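PDB 3DCZ: putative RnfG subunit of electron transport complex from Thermotoga maritima, which probably carries FMN as one subunit of a membrane-bound complex that couples electron transfer to the movement of ions across the membrane. Local coordinates for residues Val98-Cys103 against Asn196-Tyr201; Arg139-Val144 against Ala190-Leu195; Ala23-Ile28 against Glu49-Thr54; Thr58-Glu63 against Val68-Leu73. One frame throughout, in Å; residues are numbered along the deposited sequence. Where two conformers were deposited one is given.

Contact 1: residues Val98-Cys103 against Asn196-Tyr201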
loop_
_atom_site.group_PDB
_atom_site.type_symbol
_atom_site.label_atom_id
_atom_site.label_comp_id
_atom_site.label_asym_id
_atom_site.label_seq_id
_atom_site.Cartn_x
_atom_site.Cartn_y
_atom_site.Cartn_z
ATOM N N VAL A 98 9.130 4.302 -11.178
ATOM C CA VAL A 98 8.419 3.412 -10.230
ATOM C C VAL A 98 7.405 4.166 -9.374
ATOM O O VAL A 98 7.680 5.245 -8.852
ATOM C CB VAL A 98 9.384 2.641 -9.278
ATOM C CG1 VAL A 98 8.608 1.749 -8.301
ATOM C CG2 VAL A 98 10.400 1.806 -10.083
ATOM N N THR A 99 6.229 3.561 -9.212
ATOM C CA THR A 99 5.218 4.011 -8.295
ATOM C C THR A 99 4.745 2.823 -7.439
ATOM O O THR A 99 4.532 1.721 -7.963
ATOM C CB THR A 99 3.976 4.575 -9.033
ATOM O OG1 THR A 99 4.379 5.715 -9.800
ATOM C CG2 THR A 99 2.883 5.005 -8.054
ATOM N N VAL A 100 4.531 3.064 -6.153
ATOM C CA VAL A 100 3.992 2.036 -5.268
ATOM C C VAL A 100 2.488 2.348 -5.028
ATOM O O VAL A 100 2.171 3.460 -4.573
ATOM C CB VAL A 100 4.673 2.047 -3.872
ATOM C CG1 VAL A 100 4.102 0.899 -3.009
ATOM C CG2 VAL A 100 6.193 1.929 -3.995
ATOM N N VAL A 101 1.601 1.387 -5.318
ATOM C CA VAL A 101 0.143 1.531 -5.107
ATOM C C VAL A 101 -0.169 0.705 -3.862
ATOM O O VAL A 101 0.386 -0.383 -3.676
ATOM C CB VAL A 101 -0.670 0.990 -6.337
ATOM C CG1 VAL A 101 -2.164 1.095 -6.068
ATOM C CG2 VAL A 101 -0.230 1.781 -7.618
ATOM N N ALA A 102 -1.003 1.217 -2.987
ATOM C CA ALA A 102 -1.338 0.512 -1.756
ATOM C C ALA A 102 -2.762 0.787 -1.343
ATOM O O ALA A 102 -3.291 1.847 -1.633
ATOM C CB ALA A 102 -0.373 0.867 -0.630
ATOM N N CYS A 103 -3.350 -0.180 -0.655
ATOM C CA CYS A 103 -4.701 -0.096 -0.132
ATOM C C CYS A 103 -4.626 -0.221 1.394
ATOM O O CYS A 103 -4.046 -1.161 1.942
ATOM C CB CYS A 103 -5.592 -1.243 -0.669
ATOM S SG CYS A 103 -7.209 -1.290 0.156
ATOM N N ASN A 196 5.104 4.066 4.396
ATOM C CA ASN A 196 5.046 4.843 5.602
ATOM C C ASN A 196 4.526 6.267 5.351
ATOM O O ASN A 196 3.791 6.833 6.151
ATOM C CB ASN A 196 6.418 4.899 6.256
ATOM C CG ASN A 196 6.767 3.647 7.029
ATOM O OD1 ASN A 196 5.875 2.961 7.566
ATOM N ND2 ASN A 196 8.060 3.375 7.146
ATOM N N LEU A 197 4.931 6.872 4.239
ATOM C CA LEU A 197 4.427 8.191 3.896
ATOM C C LEU A 197 2.945 8.206 3.579
ATOM O O LEU A 197 2.225 9.149 3.947
ATOM C CB LEU A 197 5.238 8.792 2.739
ATOM C CG LEU A 197 6.689 9.150 3.066
ATOM C CD1 LEU A 197 7.377 9.621 1.788
ATOM C CD2 LEU A 197 6.694 10.190 4.164
HETATM N N MSE A 198 2.481 7.198 2.843
HETATM C CA MSE A 198 1.069 7.105 2.519
HETATM C C MSE A 198 0.231 6.987 3.795
HETATM O O MSE A 198 -0.813 7.609 3.928
HETATM C CB MSE A 198 0.836 5.911 1.580
HETATM C CG MSE A 198 1.152 6.225 0.144
HETATM SE SE MSE A 198 0.794 4.605 -0.958
HETATM C CE MSE A 198 2.466 4.391 -0.830
ATOM N N TYR A 199 0.729 6.198 4.744
ATOM C CA TYR A 199 0.069 6.074 6.050
ATOM C C TYR A 199 0.043 7.413 6.789
ATOM O O TYR A 199 -1.003 7.818 7.314
ATOM C CB TYR A 199 0.740 4.994 6.870
ATOM C CG TYR A 199 0.179 4.852 8.262
ATOM C CD1 TYR A 199 -1.077 4.249 8.490
ATOM C CD2 TYR A 199 0.905 5.292 9.368
ATOM C CE1 TYR A 199 -1.574 4.123 9.794
ATOM C CE2 TYR A 199 0.395 5.166 10.655
ATOM C CZ TYR A 199 -0.837 4.574 10.852
ATOM O OH TYR A 199 -1.302 4.415 12.165
ATOM N N ARG A 200 1.178 8.118 6.796
ATOM C CA ARG A 200 1.227 9.435 7.397
ATOM C C ARG A 200 0.174 10.345 6.811
ATOM O O ARG A 200 -0.548 11.017 7.529
ATOM C CB ARG A 200 2.578 10.050 7.202
ATOM C CG ARG A 200 3.557 9.662 8.231
ATOM C CD ARG A 200 4.844 10.452 8.005
ATOM N NE ARG A 200 4.695 11.903 8.113
ATOM C CZ ARG A 200 5.674 12.786 7.860
ATOM N NH1 ARG A 200 6.855 12.386 7.404
ATOM N NH2 ARG A 200 5.478 14.059 8.037
ATOM N N TYR A 201 0.097 10.352 5.494
ATOM C CA TYR A 201 -0.864 11.217 4.813
ATOM C C TYR A 201 -2.298 10.853 5.181
ATOM O O TYR A 201 -3.071 11.714 5.535
ATOM C CB TYR A 201 -0.640 11.132 3.290
ATOM C CG TYR A 201 -1.627 11.987 2.532
ATOM C CD1 TYR A 201 -1.350 13.324 2.282
ATOM C CD2 TYR A 201 -2.860 11.480 2.128
ATOM C CE1 TYR A 201 -2.253 14.148 1.619
ATOM C CE2 TYR A 201 -3.764 12.311 1.440
ATOM C CZ TYR A 201 -3.438 13.638 1.198
ATOM O OH TYR A 201 -4.303 14.472 0.528
#
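Met198, present as selenomethionine, is the one side chain that the helix segment 196-201 sends down onto the strand segment 98-103, where it meets Val100 and Ala102. Its CG leaves the backbone on the side of the helix N, opposite the carbonyl carbon (chi1 -81°). The chain then runs straight through chi2 and bends at chi3 (-99°), which turns the methyl along the strand instead of into it. SE rests on the methyl of Ala102, with 3.9 Å between Met198 SE and Ala102 CB, while the terminal methyl lies over the preceding backbone, Met198 CE being 3.9 Å from Val100 O. The side chain of Val100 stays looser, its CB 4.4 Å from Met198 CE. Val100 and Ala102 point toward the helix; Val101, on the other face of the sheet, packs on Ala27 and Val31 of helix 22-31. The five-stranded antiparallel sheet is thus covered here by the C-terminal helix on one face and by an N-terminal helix on the other. Met198 also touches Leu87 of the adjacent strand. With only apolar side chains and one backbone carbonyl meeting the selenoether of Met198, the joint implies cohesion by dispersion and burial rather than by directional bonds.

Contact 2: residues Arg139-Val144 against Ala190-Leu195. With EDO (1,2-ethanediol), chain E.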
loop_
_atom_site.group_PDB
_atom_site.type_symbol
_atom_site.label_atom_id
_atom_site.label_comp_id
_atom_site.label_asym_id
_atom_site.label_seq_id
_atom_site.Cartn_x
_atom_site.Cartn_y
_atom_site.Cartn_z
ATOM N N ARG A 139 4.516 -9.899 -1.640
ATOM C CA ARG A 139 3.584 -10.366 -0.604
ATOM C C ARG A 139 4.226 -10.339 0.780
ATOM O O ARG A 139 3.547 -10.463 1.757
ATOM C CB ARG A 139 3.029 -11.774 -0.914
ATOM C CG ARG A 139 2.046 -11.786 -2.045
ATOM C CD ARG A 139 1.483 -13.179 -2.402
ATOM N NE ARG A 139 0.844 -13.079 -3.711
ATOM C CZ ARG A 139 -0.333 -12.492 -3.935
ATOM N NH1 ARG A 139 -1.077 -12.055 -2.945
ATOM N NH2 ARG A 139 -0.782 -12.375 -5.161
ATOM N N ARG A 140 5.545 -10.171 0.846
ATOM C CA ARG A 140 6.216 -10.001 2.137
ATOM C C ARG A 140 5.793 -8.689 2.814
ATOM O O ARG A 140 5.970 -8.548 4.029
ATOM C CB ARG A 140 7.748 -10.023 1.980
ATOM C CG ARG A 140 8.330 -11.333 1.449
ATOM C CD ARG A 140 8.086 -12.448 2.423
ATOM N NE ARG A 140 8.755 -13.708 2.059
ATOM C CZ ARG A 140 10.004 -14.045 2.383
ATOM N NH1 ARG A 140 10.797 -13.231 3.054
ATOM N NH2 ARG A 140 10.468 -15.228 2.009
ATOM N N PHE A 141 5.220 -7.774 2.030
ATOM C CA PHE A 141 4.900 -6.413 2.507
ATOM C C PHE A 141 3.463 -6.258 3.052
ATOM O O PHE A 141 3.107 -5.195 3.564
ATOM C CB PHE A 141 5.098 -5.395 1.379
ATOM C CG PHE A 141 6.521 -5.179 0.981
ATOM C CD1 PHE A 141 7.185 -6.129 0.218
ATOM C CD2 PHE A 141 7.202 -4.048 1.356
ATOM C CE1 PHE A 141 8.506 -5.934 -0.184
ATOM C CE2 PHE A 141 8.516 -3.857 0.971
ATOM C CZ PHE A 141 9.156 -4.788 0.206
ATOM N N PHE A 142 2.615 -7.272 2.912
ATOM C CA PHE A 142 1.221 -7.151 3.345
ATOM C C PHE A 142 0.583 -8.488 3.658
ATOM O O PHE A 142 1.060 -9.521 3.190
ATOM C CB PHE A 142 0.404 -6.473 2.259
ATOM C CG PHE A 142 0.398 -7.222 0.967
ATOM C CD1 PHE A 142 -0.555 -8.187 0.697
ATOM C CD2 PHE A 142 1.301 -6.905 -0.017
ATOM C CE1 PHE A 142 -0.569 -8.824 -0.543
ATOM C CE2 PHE A 142 1.287 -7.543 -1.227
ATOM C CZ PHE A 142 0.347 -8.494 -1.493
ATOM N N PRO A 143 -0.493 -8.483 4.445
ATOM C CA PRO A 143 -1.115 -7.356 5.118
ATOM C C PRO A 143 -0.320 -7.003 6.396
ATOM O O PRO A 143 0.458 -7.836 6.902
ATOM C CB PRO A 143 -2.509 -7.880 5.447
ATOM C CG PRO A 143 -2.321 -9.326 5.654
ATOM C CD PRO A 143 -1.177 -9.743 4.781
ATOM N N VAL A 144 -0.559 -5.804 6.929
ATOM C CA VAL A 144 0.022 -5.372 8.198
ATOM C C VAL A 144 -1.097 -4.787 9.049
ATOM O O VAL A 144 -1.855 -3.911 8.584
ATOM C CB VAL A 144 1.166 -4.345 7.997
ATOM C CG1 VAL A 144 1.656 -3.808 9.363
ATOM C CG2 VAL A 144 2.378 -4.960 7.164
ATOM N N ALA A 190 12.972 1.563 0.016
ATOM C CA ALA A 190 12.267 2.639 -0.668
ATOM C C ALA A 190 10.775 2.344 -0.687
ATOM O O ALA A 190 9.939 3.227 -0.508
ATOM C CB ALA A 190 12.817 2.836 -2.115
ATOM N N VAL A 191 10.426 1.082 -0.894
ATOM C CA VAL A 191 8.997 0.670 -0.837
ATOM C C VAL A 191 8.403 0.929 0.553
ATOM O O VAL A 191 7.326 1.510 0.682
ATOM C CB VAL A 191 8.797 -0.797 -1.228
ATOM C CG1 VAL A 191 7.285 -1.213 -1.129
ATOM C CG2 VAL A 191 9.338 -1.047 -2.638
ATOM N N VAL A 192 9.093 0.474 1.591
ATOM C CA VAL A 192 8.676 0.731 2.965
ATOM C C VAL A 192 8.512 2.232 3.236
ATOM O O VAL A 192 7.550 2.673 3.863
ATOM C CB VAL A 192 9.671 0.060 3.935
ATOM C CG1 VAL A 192 9.652 0.684 5.349
ATOM C CG2 VAL A 192 9.401 -1.436 3.972
ATOM N N THR A 193 9.449 3.044 2.738
ATOM C CA THR A 193 9.373 4.490 2.967
ATOM C C THR A 193 8.107 5.065 2.349
ATOM O O THR A 193 7.364 5.821 3.002
ATOM C CB THR A 193 10.622 5.187 2.418
ATOM O OG1 THR A 193 11.766 4.768 3.194
ATOM C CG2 THR A 193 10.508 6.708 2.521
ATOM N N ALA A 194 7.866 4.725 1.085
ATOM C CA ALA A 194 6.641 5.138 0.387
ATOM C C ALA A 194 5.366 4.751 1.173
ATOM O O ALA A 194 4.455 5.567 1.389
ATOM C CB ALA A 194 6.619 4.547 -1.031
ATOM N N LEU A 195 5.324 3.509 1.628
ATOM C CA LEU A 195 4.185 2.994 2.408
ATOM C C LEU A 195 3.999 3.804 3.703
ATOM O O LEU A 195 2.883 4.200 4.057
ATOM C CB LEU A 195 4.395 1.502 2.714
ATOM C CG LEU A 195 4.220 0.611 1.488
ATOM C CD1 LEU A 195 4.642 -0.827 1.843
ATOM C CD2 LEU A 195 2.757 0.658 0.935
HETATM C C1 EDO E . -4.718 -11.354 -3.191
HETATM O O1 EDO E . -3.588 -10.644 -2.728
HETATM C C2 EDO E . -4.763 -11.337 -4.701
HETATM O O2 EDO E . -3.768 -12.194 -5.268
#
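Phe141 plugs the loop between strand 110-120 and helix 146-151 into the side of the C-terminal helix 188-206 of the FMN-binding domain, meeting Val191, Val192 and Leu195. Its CB already heads toward the helix, and chi1 of -69° swings CG to the side of the backbone N, placing the ring against the helix. Two neighbouring ring carbons, CD2 and CE2, do the touching. Phe141 CD2 lies 3.8 Å from Val191 CG1 and 4.1 Å from Leu195 CD1. The three methyls lie obliquely to the ring, and the side chains of Val191 and Leu195 cross that of Phe141 at about a right angle. An alanine in place of Phe141 would probably leave the methyls of Val191, Val192 and Leu195 without their shared partner and open a gap between loop and helix. Leu195 and Val192 also touch Leu153, and Arg140 ties the same loop to Asp179 by a salt bridge. Phe142, next in the loop, turns instead to Phe30 of helix 22-31 and to Ser115 and Val116 of strand 110-120. CE2, one bond beyond CD2, comes closest to the helix: Val191 CG1 lies 3.6 Å from Phe141 CE2, and Val192 CG2 stands 4.0 Å from the same carbon.

Contact 3: residues Ala23-Ile28 against Glu49-Thr54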
loop_
_atom_site.group_PDB
_atom_site.type_symbol
_atom_site.label_atom_id
_atom_site.label_comp_id
_atom_site.label_asym_id
_atom_site.label_seq_id
_atom_site.Cartn_x
_atom_site.Cartn_y
_atom_site.Cartn_z
ATOM N N ALA A 23 -1.869 -0.592 -16.502
ATOM C CA ALA A 23 -1.039 -0.913 -15.319
ATOM C C ALA A 23 -1.613 -0.323 -14.030
ATOM O O ALA A 23 -1.715 -0.990 -12.994
ATOM C CB ALA A 23 0.386 -0.423 -15.500
ATOM N N LYS A 24 -1.978 0.949 -14.076
ATOM C CA LYS A 24 -2.510 1.605 -12.874
ATOM C C LYS A 24 -3.820 0.951 -12.414
ATOM O O LYS A 24 -3.988 0.599 -11.238
ATOM C CB LYS A 24 -2.719 3.100 -13.122
ATOM C CG LYS A 24 -3.190 3.836 -11.896
ATOM C CD LYS A 24 -3.280 5.337 -12.107
ATOM C CE LYS A 24 -3.900 6.000 -10.893
ATOM N NZ LYS A 24 -3.941 7.500 -11.072
ATOM N N LEU A 25 -4.762 0.802 -13.349
ATOM C CA LEU A 25 -6.039 0.190 -13.032
ATOM C C LEU A 25 -5.854 -1.243 -12.535
ATOM O O LEU A 25 -6.504 -1.673 -11.576
ATOM C CB LEU A 25 -6.993 0.253 -14.241
ATOM C CG LEU A 25 -8.398 -0.255 -13.992
ATOM C CD1 LEU A 25 -9.087 0.526 -12.873
ATOM C CD2 LEU A 25 -9.217 -0.135 -15.309
ATOM N N SER A 26 -4.946 -1.977 -13.158
ATOM C CA SER A 26 -4.643 -3.344 -12.733
ATOM C C SER A 26 -4.134 -3.362 -11.281
ATOM O O SER A 26 -4.536 -4.202 -10.463
ATOM C CB SER A 26 -3.596 -3.949 -13.667
ATOM O OG SER A 26 -3.121 -5.184 -13.171
ATOM N N ALA A 27 -3.237 -2.431 -10.955
ATOM C CA ALA A 27 -2.701 -2.301 -9.596
ATOM C C ALA A 27 -3.768 -1.971 -8.574
ATOM O O ALA A 27 -3.766 -2.512 -7.461
ATOM C CB ALA A 27 -1.546 -1.261 -9.529
ATOM N N ILE A 28 -4.665 -1.040 -8.919
ATOM C CA ILE A 28 -5.706 -0.651 -7.981
ATOM C C ILE A 28 -6.637 -1.843 -7.736
ATOM O O ILE A 28 -7.026 -2.114 -6.596
ATOM C CB ILE A 28 -6.472 0.550 -8.519
ATOM C CG1 ILE A 28 -5.529 1.742 -8.558
ATOM C CG2 ILE A 28 -7.755 0.845 -7.659
ATOM C CD1 ILE A 28 -6.130 3.014 -9.257
ATOM N N GLU A 49 -15.337 1.904 -12.335
ATOM C CA GLU A 49 -16.218 3.065 -12.371
ATOM C C GLU A 49 -15.755 4.143 -11.392
ATOM O O GLU A 49 -15.714 5.335 -11.736
ATOM C CB GLU A 49 -17.661 2.650 -12.100
ATOM C CG GLU A 49 -18.268 1.880 -13.281
ATOM C CD GLU A 49 -19.606 1.235 -12.969
ATOM O OE1 GLU A 49 -20.099 1.373 -11.829
ATOM O OE2 GLU A 49 -20.164 0.585 -13.876
ATOM N N ILE A 50 -15.384 3.723 -10.186
ATOM C CA ILE A 50 -14.919 4.663 -9.167
ATOM C C ILE A 50 -13.614 5.334 -9.596
ATOM O O ILE A 50 -13.418 6.544 -9.452
ATOM C CB ILE A 50 -14.805 3.979 -7.780
ATOM C CG1 ILE A 50 -16.199 3.681 -7.203
ATOM C CG2 ILE A 50 -13.971 4.832 -6.806
ATOM C CD1 ILE A 50 -16.114 2.765 -5.995
ATOM N N VAL A 51 -12.685 4.555 -10.115
ATOM C CA VAL A 51 -11.429 5.126 -10.566
ATOM C C VAL A 51 -11.659 6.136 -11.701
ATOM O O VAL A 51 -11.093 7.251 -11.676
ATOM C CB VAL A 51 -10.458 4.007 -11.023
ATOM C CG1 VAL A 51 -9.282 4.605 -11.724
ATOM C CG2 VAL A 51 -10.019 3.150 -9.801
ATOM N N LYS A 52 -12.486 5.775 -12.682
ATOM C CA LYS A 52 -12.777 6.684 -13.802
ATOM C C LYS A 52 -13.486 7.961 -13.334
ATOM O O LYS A 52 -13.136 9.064 -13.741
ATOM C CB LYS A 52 -13.553 5.951 -14.898
ATOM C CG LYS A 52 -12.618 5.120 -15.815
ATOM C CD LYS A 52 -13.339 4.020 -16.561
ATOM C CE LYS A 52 -12.429 3.315 -17.570
ATOM N NZ LYS A 52 -12.433 3.985 -18.900
ATOM N N LYS A 53 -14.470 7.816 -12.463
ATOM C CA LYS A 53 -15.206 8.966 -11.916
ATOM C C LYS A 53 -14.321 9.879 -11.044
ATOM O O LYS A 53 -14.453 11.091 -11.055
ATOM C CB LYS A 53 -16.405 8.468 -11.103
ATOM C CG LYS A 53 -17.266 9.558 -10.477
ATOM C CD LYS A 53 -18.400 8.933 -9.641
ATOM C CE LYS A 53 -19.329 9.993 -9.048
ATOM N NZ LYS A 53 -20.437 9.385 -8.234
ATOM N N THR A 54 -13.432 9.288 -10.260
ATOM C CA THR A 54 -12.544 10.059 -9.393
ATOM C C THR A 54 -11.464 10.745 -10.231
ATOM O O THR A 54 -11.073 11.872 -9.946
ATOM C CB THR A 54 -11.884 9.153 -8.344
ATOM O OG1 THR A 54 -12.879 8.436 -7.601
ATOM C CG2 THR A 54 -11.042 9.953 -7.368
#
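Next to the hydrophobic meeting of Leu25 and Ile28 with Val51, the carbonyl oxygen Ile50 O is gripped twice by Thr54. The hydroxyl donates over 2.7 Å from Thr54 OG1 to Ile50 O, standing 35° out of the carbonyl plane, and the helical amide Thr54 N arrives from the opposite face of that plane. The hydroxyl of Thr54 is thus satisfied within the last turn of helix 44-54. Across the helix pair, the contact centres on Val51 CG2. Val51 points toward helix 22-31, and its CG2 meets Ile28 tip to tip: both Ile28 CG2 and Ile28 CD1 lie 3.9 Å from Val51 CG2. Leu25 starts off turned aside, but its chi1 of -175° and chi2 of 59° fold the end back, bringing Leu25 CD1 to 4.1 Å from Val51 CG2 at a slant. The neighbours widen this patch: Ile28 also touches Ile47 and Tyr74, Leu25 touches Glu48, and Val51 touches Ile56. Lys24 stretches past the apolar cluster, its NZ hydrogen-bonded to Ile56 O, Thr58 OG1 and Tyr74 OH. The arrangement is that of two consecutive helices packed against each other beside an antiparallel sheet, with helix 22-31 lying over the sheet face opposite the C-terminal helix.

Contact 4: residues Thr58-Glu63 against Val68-Leu73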
loop_
_atom_site.group_PDB
_atom_site.type_symbol
_atom_site.label_atom_id
_atom_site.label_comp_id
_atom_site.label_asym_id
_atom_site.label_seq_id
_atom_site.Cartn_x
_atom_site.Cartn_y
_atom_site.Cartn_z
ATOM N N THR A 58 -2.629 10.800 -12.370
ATOM C CA THR A 58 -1.815 10.772 -11.142
ATOM C C THR A 58 -1.308 12.178 -10.899
ATOM O O THR A 58 -0.688 12.766 -11.773
ATOM C CB THR A 58 -0.670 9.745 -11.218
ATOM O OG1 THR A 58 -1.242 8.427 -11.325
ATOM C CG2 THR A 58 0.226 9.794 -9.991
ATOM N N VAL A 59 -1.619 12.681 -9.703
ATOM C CA VAL A 59 -1.250 14.019 -9.261
ATOM C C VAL A 59 -0.551 13.948 -7.901
ATOM O O VAL A 59 -0.779 13.026 -7.135
ATOM C CB VAL A 59 -2.490 14.916 -9.163
ATOM C CG1 VAL A 59 -3.041 15.173 -10.542
ATOM C CG2 VAL A 59 -3.557 14.265 -8.258
ATOM N N VAL A 60 0.330 14.903 -7.621
ATOM C CA VAL A 60 0.933 14.971 -6.280
ATOM C C VAL A 60 -0.095 15.470 -5.255
ATOM O O VAL A 60 -0.695 16.567 -5.416
ATOM C CB VAL A 60 2.148 15.881 -6.245
ATOM C CG1 VAL A 60 2.666 16.049 -4.788
ATOM C CG2 VAL A 60 3.250 15.348 -7.200
ATOM N N LEU A 61 -0.245 14.689 -4.195
ATOM C CA LEU A 61 -1.017 15.154 -3.014
ATOM C C LEU A 61 -0.189 15.874 -1.978
ATOM O O LEU A 61 -0.586 16.939 -1.489
ATOM C CB LEU A 61 -1.727 13.999 -2.339
ATOM C CG LEU A 61 -2.877 13.387 -3.099
ATOM C CD1 LEU A 61 -3.298 12.055 -2.378
ATOM C CD2 LEU A 61 -4.020 14.341 -3.275
ATOM N N LYS A 62 0.980 15.334 -1.658
ATOM C CA LYS A 62 1.868 15.964 -0.674
ATOM C C LYS A 62 3.295 15.499 -0.869
ATOM O O LYS A 62 3.542 14.298 -1.113
ATOM C CB LYS A 62 1.442 15.649 0.752
ATOM C CG LYS A 62 2.253 16.405 1.794
ATOM C CD LYS A 62 1.456 16.545 3.090
ATOM C CE LYS A 62 2.272 17.277 4.170
ATOM N NZ LYS A 62 1.401 17.647 5.334
ATOM N N GLU A 63 4.222 16.453 -0.818
ATOM C CA GLU A 63 5.617 16.161 -0.860
ATOM C C GLU A 63 6.174 16.212 0.559
ATOM O O GLU A 63 5.908 17.178 1.275
ATOM C CB GLU A 63 6.355 17.196 -1.762
ATOM C CG GLU A 63 7.789 16.845 -2.024
ATOM C CD GLU A 63 8.587 17.876 -2.808
ATOM O OE1 GLU A 63 8.067 18.958 -3.106
ATOM O OE2 GLU A 63 9.790 17.589 -3.040
ATOM N N VAL A 68 7.120 11.185 -1.792
ATOM C CA VAL A 68 5.957 11.882 -2.334
ATOM C C VAL A 68 4.737 10.957 -2.299
ATOM O O VAL A 68 4.818 9.794 -2.660
ATOM C CB VAL A 68 6.216 12.322 -3.812
ATOM C CG1 VAL A 68 4.982 13.105 -4.344
ATOM C CG2 VAL A 68 7.475 13.159 -3.948
ATOM N N VAL A 69 3.618 11.501 -1.832
ATOM C CA VAL A 69 2.332 10.826 -1.884
ATOM C C VAL A 69 1.524 11.356 -3.057
ATOM O O VAL A 69 1.434 12.570 -3.275
ATOM C CB VAL A 69 1.576 11.002 -0.558
ATOM C CG1 VAL A 69 0.149 10.450 -0.665
ATOM C CG2 VAL A 69 2.381 10.319 0.603
ATOM N N LEU A 70 1.035 10.405 -3.843
ATOM C CA LEU A 70 0.390 10.661 -5.116
ATOM C C LEU A 70 -1.076 10.314 -5.063
ATOM O O LEU A 70 -1.466 9.288 -4.506
ATOM C CB LEU A 70 1.085 9.832 -6.173
ATOM C CG LEU A 70 2.579 10.068 -6.326
ATOM C CD1 LEU A 70 3.228 8.974 -7.195
ATOM C CD2 LEU A 70 2.817 11.423 -6.984
ATOM N N GLY A 71 -1.896 11.165 -5.660
ATOM C CA GLY A 71 -3.344 10.932 -5.685
ATOM C C GLY A 71 -3.832 10.775 -7.113
ATOM O O GLY A 71 -3.049 10.618 -8.044
ATOM N N PRO A 72 -5.151 10.819 -7.303
ATOM C CA PRO A 72 -6.160 11.027 -6.291
ATOM C C PRO A 72 -6.201 9.999 -5.191
ATOM O O PRO A 72 -5.740 8.871 -5.354
ATOM C CB PRO A 72 -7.483 10.894 -7.097
ATOM C CG PRO A 72 -7.135 11.133 -8.464
ATOM C CD PRO A 72 -5.732 10.668 -8.652
ATOM N N LEU A 73 -6.786 10.404 -4.065
ATOM C CA LEU A 73 -7.123 9.469 -3.005
ATOM C C LEU A 73 -8.389 8.757 -3.498
ATOM O O LEU A 73 -9.450 9.373 -3.586
ATOM C CB LEU A 73 -7.409 10.255 -1.722
ATOM C CG LEU A 73 -7.837 9.399 -0.545
ATOM C CD1 LEU A 73 -6.794 8.345 -0.210
ATOM C CD2 LEU A 73 -8.130 10.276 0.650
#
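The flat groups that join Thr58-Glu63 to Val68-Leu73 are peptide carbonyls. Over the face of the Gly71 carbonyl stands Val59 N, 51° out of its plane and 3.0 Å from Gly71 O, while Thr58 CA adds a CH contact to the same oxygen. The Val69 carbonyl takes two donors, both only modestly tilted from its plane: Leu61 N at 2.9 Å and Lys62 N at 3.2 Å from Val69 O. This doubling is a classic beta bulge in the hairpin of strands 59-64 and 67-77: Leu61 and Lys62 both face Val69, and the register slips by one. Val69 N returns an almost axial bond to Lys62 O.

At the bulge Leu61 points toward the partner strand. Its CG swings to the side of the backbone N (chi1 -70°), and the extended chi2 lays CD1 over Gly71, a tight 3.5 Å from Leu61 CD1 to Gly71 CA; any CB at Gly71 would collide with Leu61 CG. Leu61 CD1 also meets Val69 CG1 at 4.2 Å, and the side chain packs on Tyr201 of the C-terminal helix. An alanine replacing Leu61 would probably uncover the Gly71 backbone and leave Val69 and Tyr201 short of a packing partner. Away from this side, Val60 CG1 lies 3.8 Å from Val68 CG1, the two chains crossing at about a right angle, and Thr58 CG2 touches Leu70 CB. Lys62 directs its amine to a salt bridge with Glu204. Backbone bonds thus set the register, while the side chains add apolar burial that lacks direction.

From the N terminus, contact 3 comes first, closing a loop of 20 residues between helices 22-31 and 44-54. The chain passes after three residues into contact 4, a short hairpin with four residues between its segments. Strand 98-107 then opens contact 1, which is completed 92 residues later at 196-201, on helix 188-206. Contact 2 is nested within that loop and uses the preceding turns of the same helix, where Leu195 packs on Ala102 of contact 1; no two contacts cross. Lys24 and Thr58 join contact 3 to contact 4, Val101 packs on Ala27 to join contact 1 to contact 3, and Val69 against Leu197 links contacts 4 and 1. Sheet, N-terminal helices, loop 139-144 and C-terminal helix are thereby tied together.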